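Local coordinates for GCN5-related N-acetyltransferase (Streptococcus suis, PDB 3G3S), which probably transfers an acetyl group from acetyl-coenzyme A to an amine, as GNAT-family enzymes do, at residues A[33-46]-A[55-68]. Residues are numbered along the deposited sequence; the frame is centred on the assembly and turned at random.
Sequences YVDDSQSPQSALAL and FLAGQPHRDLLKIC
Asp35 CB lies over one face of the His61 ring, 3.9 Å from the ring centroid, a CH-pi contact. In the ring plane, His61 ND1 accepts from Asp63 N and caps helix 62-68. The Asp35 carboxylate is turned 66° from the ring. Its OD1 accepts from Gln41 N on the syn side and from Ser42 N above the carboxylate plane. The ring of Phe55 has Ala45 O at its edge. Ile67 CD1 approaches the Tyr33 ring obliquely and sits 3.8 Å from Tyr33 CB.

Strands 42-48 and 52-58 form an antiparallel hairpin, at the end of the mixed sheet where strand 31-34 is outermost within the chain. Ala43 pairs with Ala57, and Ala45 with Phe55, each through two backbone hydrogen bonds. Gln59 N extends the pairing to Gln41 O, at 2.9 Å.

Helix 62-68 packs on the Leu44 and Leu56 face of the hairpin. Leu64 CD1 reaches 3.4 Å from Ala43 N, while its CD2 lies near Tyr33 CB. Leu44 CG is anti to the backbone N (chi1 170°), and its two methyls divide the work. CD1 meets Leu56 CD2 at 3.5 Å and Cys68 SG at 3.8 Å; CD2 meets Ile67 CG2. Helix 2-13 touches Ala43 and Ala57 on the other face.

The chemistry is thus split: backbone bonds join the strands, apolar contacts seat the helix, Asp35 OD1 holds the loop 35-41 closed, and His61 ND1 caps the helix start.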
# COMPACT_ATOMS: atom_id res chain seq x y z
N TYR A 33 -4.39 13.69 -9.80
CA TYR A 33 -5.20 14.89 -10.03
C TYR A 33 -6.53 14.46 -10.64
O TYR A 33 -6.61 13.47 -11.38
CB TYR A 33 -4.49 15.81 -10.98
CG TYR A 33 -3.16 16.27 -10.49
CD1 TYR A 33 -2.01 15.54 -10.72
CD2 TYR A 33 -3.04 17.45 -9.81
CE1 TYR A 33 -0.78 15.98 -10.29
CE2 TYR A 33 -1.81 17.88 -9.35
CZ TYR A 33 -0.69 17.14 -9.60
OH TYR A 33 0.52 17.57 -9.15
N VAL A 34 -7.58 15.20 -10.33
CA VAL A 34 -8.89 14.84 -10.81
C VAL A 34 -9.62 16.10 -11.22
O VAL A 34 -9.17 17.21 -10.93
CB VAL A 34 -9.72 14.04 -9.76
CG1 VAL A 34 -9.07 12.67 -9.49
CG2 VAL A 34 -9.90 14.83 -8.45
N ASP A 35 -10.69 15.91 -11.97
CA ASP A 35 -11.51 17.04 -12.39
C ASP A 35 -12.29 17.62 -11.20
O ASP A 35 -12.45 18.83 -11.11
CB ASP A 35 -12.46 16.66 -13.53
CG ASP A 35 -13.53 15.67 -13.12
OD1 ASP A 35 -13.27 14.73 -12.32
OD2 ASP A 35 -14.65 15.78 -13.68
N ASP A 36 -12.72 16.79 -10.27
CA ASP A 36 -13.56 17.25 -9.18
C ASP A 36 -13.33 16.38 -7.99
O ASP A 36 -13.55 15.18 -8.05
CB ASP A 36 -15.03 17.18 -9.63
CG ASP A 36 -16.01 17.78 -8.63
OD1 ASP A 36 -16.12 17.30 -7.48
OD2 ASP A 36 -16.73 18.72 -9.05
N SER A 37 -12.89 16.99 -6.89
CA SER A 37 -12.59 16.22 -5.68
C SER A 37 -13.78 15.42 -5.21
O SER A 37 -13.65 14.26 -4.86
CB SER A 37 -12.13 17.15 -4.54
N GLN A 38 -14.95 16.06 -5.19
CA GLN A 38 -16.19 15.43 -4.70
C GLN A 38 -16.88 14.48 -5.68
O GLN A 38 -17.52 13.50 -5.26
CB GLN A 38 -17.21 16.51 -4.30
CG GLN A 38 -17.00 17.07 -2.91
CD GLN A 38 -17.41 16.07 -1.86
OE1 GLN A 38 -18.57 15.67 -1.78
NE2 GLN A 38 -16.45 15.67 -1.03
N SER A 39 -16.78 14.79 -6.96
CA SER A 39 -17.44 14.00 -7.98
C SER A 39 -16.45 13.68 -9.11
O SER A 39 -16.63 14.09 -10.25
CB SER A 39 -18.64 14.82 -8.47
OG SER A 39 -19.44 14.07 -9.36
N PRO A 40 -15.39 12.91 -8.79
CA PRO A 40 -14.37 12.63 -9.79
C PRO A 40 -14.85 11.77 -10.93
O PRO A 40 -15.33 10.66 -10.69
CB PRO A 40 -13.32 11.86 -8.99
CG PRO A 40 -14.05 11.25 -7.89
CD PRO A 40 -15.09 12.25 -7.51
N GLN A 41 -14.73 12.28 -12.16
CA GLN A 41 -15.08 11.53 -13.36
C GLN A 41 -13.88 11.36 -14.31
O GLN A 41 -13.94 10.58 -15.25
CB GLN A 41 -16.15 12.25 -14.16
CG GLN A 41 -17.48 12.57 -13.50
CD GLN A 41 -18.41 13.28 -14.51
OE1 GLN A 41 -18.78 12.70 -15.54
NE2 GLN A 41 -18.77 14.54 -14.23
N SER A 42 -12.83 12.13 -14.07
CA SER A 42 -11.64 12.17 -14.88
C SER A 42 -10.45 12.23 -13.94
O SER A 42 -10.49 12.90 -12.94
CB SER A 42 -11.69 13.40 -15.81
OG SER A 42 -12.87 13.37 -16.62
N ALA A 43 -9.38 11.50 -14.24
CA ALA A 43 -8.21 11.50 -13.41
C ALA A 43 -6.89 11.38 -14.21
O ALA A 43 -6.85 10.91 -15.35
CB ALA A 43 -8.30 10.38 -12.34
N LEU A 44 -5.83 11.80 -13.55
CA LEU A 44 -4.48 11.84 -14.07
C LEU A 44 -3.53 11.29 -13.02
O LEU A 44 -3.51 11.74 -11.88
CB LEU A 44 -4.05 13.28 -14.38
CG LEU A 44 -2.58 13.54 -14.70
CD1 LEU A 44 -2.14 12.92 -16.04
CD2 LEU A 44 -2.32 15.06 -14.72
N ALA A 45 -2.82 10.22 -13.38
CA ALA A 45 -1.75 9.73 -12.56
C ALA A 45 -0.49 10.34 -13.19
O ALA A 45 -0.10 10.03 -14.33
CB ALA A 45 -1.72 8.18 -12.56
N LEU A 46 0.16 11.23 -12.45
CA LEU A 46 1.33 11.95 -12.94
C LEU A 46 2.55 11.58 -12.14
O LEU A 46 2.57 11.72 -10.91
CB LEU A 46 1.07 13.46 -12.84
CG LEU A 46 2.16 14.41 -13.30
CD1 LEU A 46 2.41 14.28 -14.78
CD2 LEU A 46 1.77 15.88 -12.90
N PHE A 55 -0.77 9.26 -17.04
CA PHE A 55 -1.79 8.28 -17.39
C PHE A 55 -3.14 8.89 -17.16
O PHE A 55 -3.47 9.26 -16.04
CB PHE A 55 -1.67 7.02 -16.56
CG PHE A 55 -0.43 6.23 -16.87
CD1 PHE A 55 0.76 6.49 -16.21
CD2 PHE A 55 -0.46 5.24 -17.84
CE1 PHE A 55 1.89 5.73 -16.47
CE2 PHE A 55 0.68 4.47 -18.13
CZ PHE A 55 1.84 4.72 -17.45
N LEU A 56 -3.94 8.92 -18.22
CA LEU A 56 -5.22 9.63 -18.20
C LEU A 56 -6.44 8.72 -18.19
O LEU A 56 -6.69 8.05 -19.17
CB LEU A 56 -5.25 10.51 -19.44
CG LEU A 56 -4.12 11.56 -19.44
CD1 LEU A 56 -3.71 11.86 -20.92
CD2 LEU A 56 -4.56 12.76 -18.62
N ALA A 57 -7.24 8.75 -17.13
CA ALA A 57 -8.39 7.85 -17.00
C ALA A 57 -9.77 8.57 -16.86
O ALA A 57 -9.87 9.78 -16.52
CB ALA A 57 -8.16 6.91 -15.84
N GLY A 58 -10.83 7.83 -17.18
CA GLY A 58 -12.18 8.36 -17.07
C GLY A 58 -12.61 9.17 -18.29
O GLY A 58 -12.18 8.92 -19.39
N GLN A 59 -13.54 10.10 -18.09
CA GLN A 59 -13.97 10.94 -19.16
C GLN A 59 -12.83 11.87 -19.52
O GLN A 59 -12.09 12.31 -18.64
CB GLN A 59 -15.21 11.75 -18.75
CG GLN A 59 -16.44 10.88 -18.49
CD GLN A 59 -16.92 10.11 -19.73
OE1 GLN A 59 -16.90 10.62 -20.85
NE2 GLN A 59 -17.37 8.87 -19.51
N PRO A 60 -12.66 12.16 -20.83
CA PRO A 60 -11.64 13.11 -21.28
C PRO A 60 -11.95 14.45 -20.70
O PRO A 60 -13.12 14.81 -20.61
CB PRO A 60 -11.81 13.15 -22.80
CG PRO A 60 -12.55 11.93 -23.12
CD PRO A 60 -13.42 11.59 -21.95
N HIS A 61 -10.90 15.14 -20.26
CA HIS A 61 -11.01 16.43 -19.61
C HIS A 61 -9.79 17.31 -19.95
O HIS A 61 -8.68 16.97 -19.59
CB HIS A 61 -11.10 16.26 -18.11
CG HIS A 61 -11.71 17.44 -17.43
ND1 HIS A 61 -11.05 18.64 -17.35
CD2 HIS A 61 -12.93 17.63 -16.90
CE1 HIS A 61 -11.84 19.52 -16.76
NE2 HIS A 61 -12.98 18.93 -16.47
N ARG A 62 -10.02 18.47 -20.56
CA ARG A 62 -8.90 19.26 -21.02
C ARG A 62 -8.08 19.88 -19.90
O ARG A 62 -6.89 20.11 -20.08
CB ARG A 62 -9.35 20.31 -22.05
CG ARG A 62 -10.28 21.35 -21.49
CD ARG A 62 -10.70 22.37 -22.54
NE ARG A 62 -11.36 21.77 -23.71
CZ ARG A 62 -10.93 21.83 -24.98
NH1 ARG A 62 -11.64 21.22 -25.92
NH2 ARG A 62 -9.83 22.51 -25.33
N ASP A 63 -8.65 20.10 -18.72
CA ASP A 63 -7.85 20.67 -17.64
C ASP A 63 -6.76 19.72 -17.15
O ASP A 63 -5.70 20.18 -16.70
CB ASP A 63 -8.72 21.12 -16.48
CG ASP A 63 -9.58 22.33 -16.82
OD1 ASP A 63 -9.50 22.86 -17.96
OD2 ASP A 63 -10.34 22.73 -15.92
N LEU A 64 -7.00 18.41 -17.21
CA LEU A 64 -5.97 17.47 -16.81
C LEU A 64 -4.78 17.46 -17.82
O LEU A 64 -3.62 17.30 -17.44
CB LEU A 64 -6.57 16.07 -16.61
CG LEU A 64 -7.53 15.86 -15.42
CD1 LEU A 64 -8.05 14.42 -15.36
CD2 LEU A 64 -6.88 16.26 -14.07
N LEU A 65 -5.10 17.60 -19.10
CA LEU A 65 -4.08 17.71 -20.15
C LEU A 65 -3.21 18.95 -19.92
O LEU A 65 -1.99 18.95 -20.14
CB LEU A 65 -4.74 17.79 -21.53
CG LEU A 65 -5.56 16.57 -21.95
CD1 LEU A 65 -6.29 16.71 -23.26
CD2 LEU A 65 -4.62 15.34 -22.01
N LYS A 66 -3.84 20.02 -19.45
CA LYS A 66 -3.07 21.24 -19.18
C LYS A 66 -1.98 21.06 -18.15
O LYS A 66 -0.89 21.63 -18.28
CB LYS A 66 -3.99 22.37 -18.74
CG LYS A 66 -4.87 22.84 -19.87
CD LYS A 66 -5.76 23.99 -19.45
CE LYS A 66 -6.58 24.50 -20.63
NZ LYS A 66 -7.18 25.84 -20.34
N ILE A 67 -2.25 20.24 -17.13
CA ILE A 67 -1.30 19.94 -16.09
C ILE A 67 -0.06 19.26 -16.68
O ILE A 67 1.04 19.39 -16.15
CB ILE A 67 -1.90 18.98 -15.01
CG1 ILE A 67 -3.10 19.60 -14.30
CG2 ILE A 67 -0.86 18.60 -13.96
CD1 ILE A 67 -3.78 18.65 -13.35
N CYS A 68 -0.24 18.55 -17.78
CA CYS A 68 0.87 17.87 -18.44
C CYS A 68 1.69 18.75 -19.36
O CYS A 68 2.75 18.35 -19.78
CB CYS A 68 0.33 16.70 -19.26
SG CYS A 68 -0.57 15.52 -18.26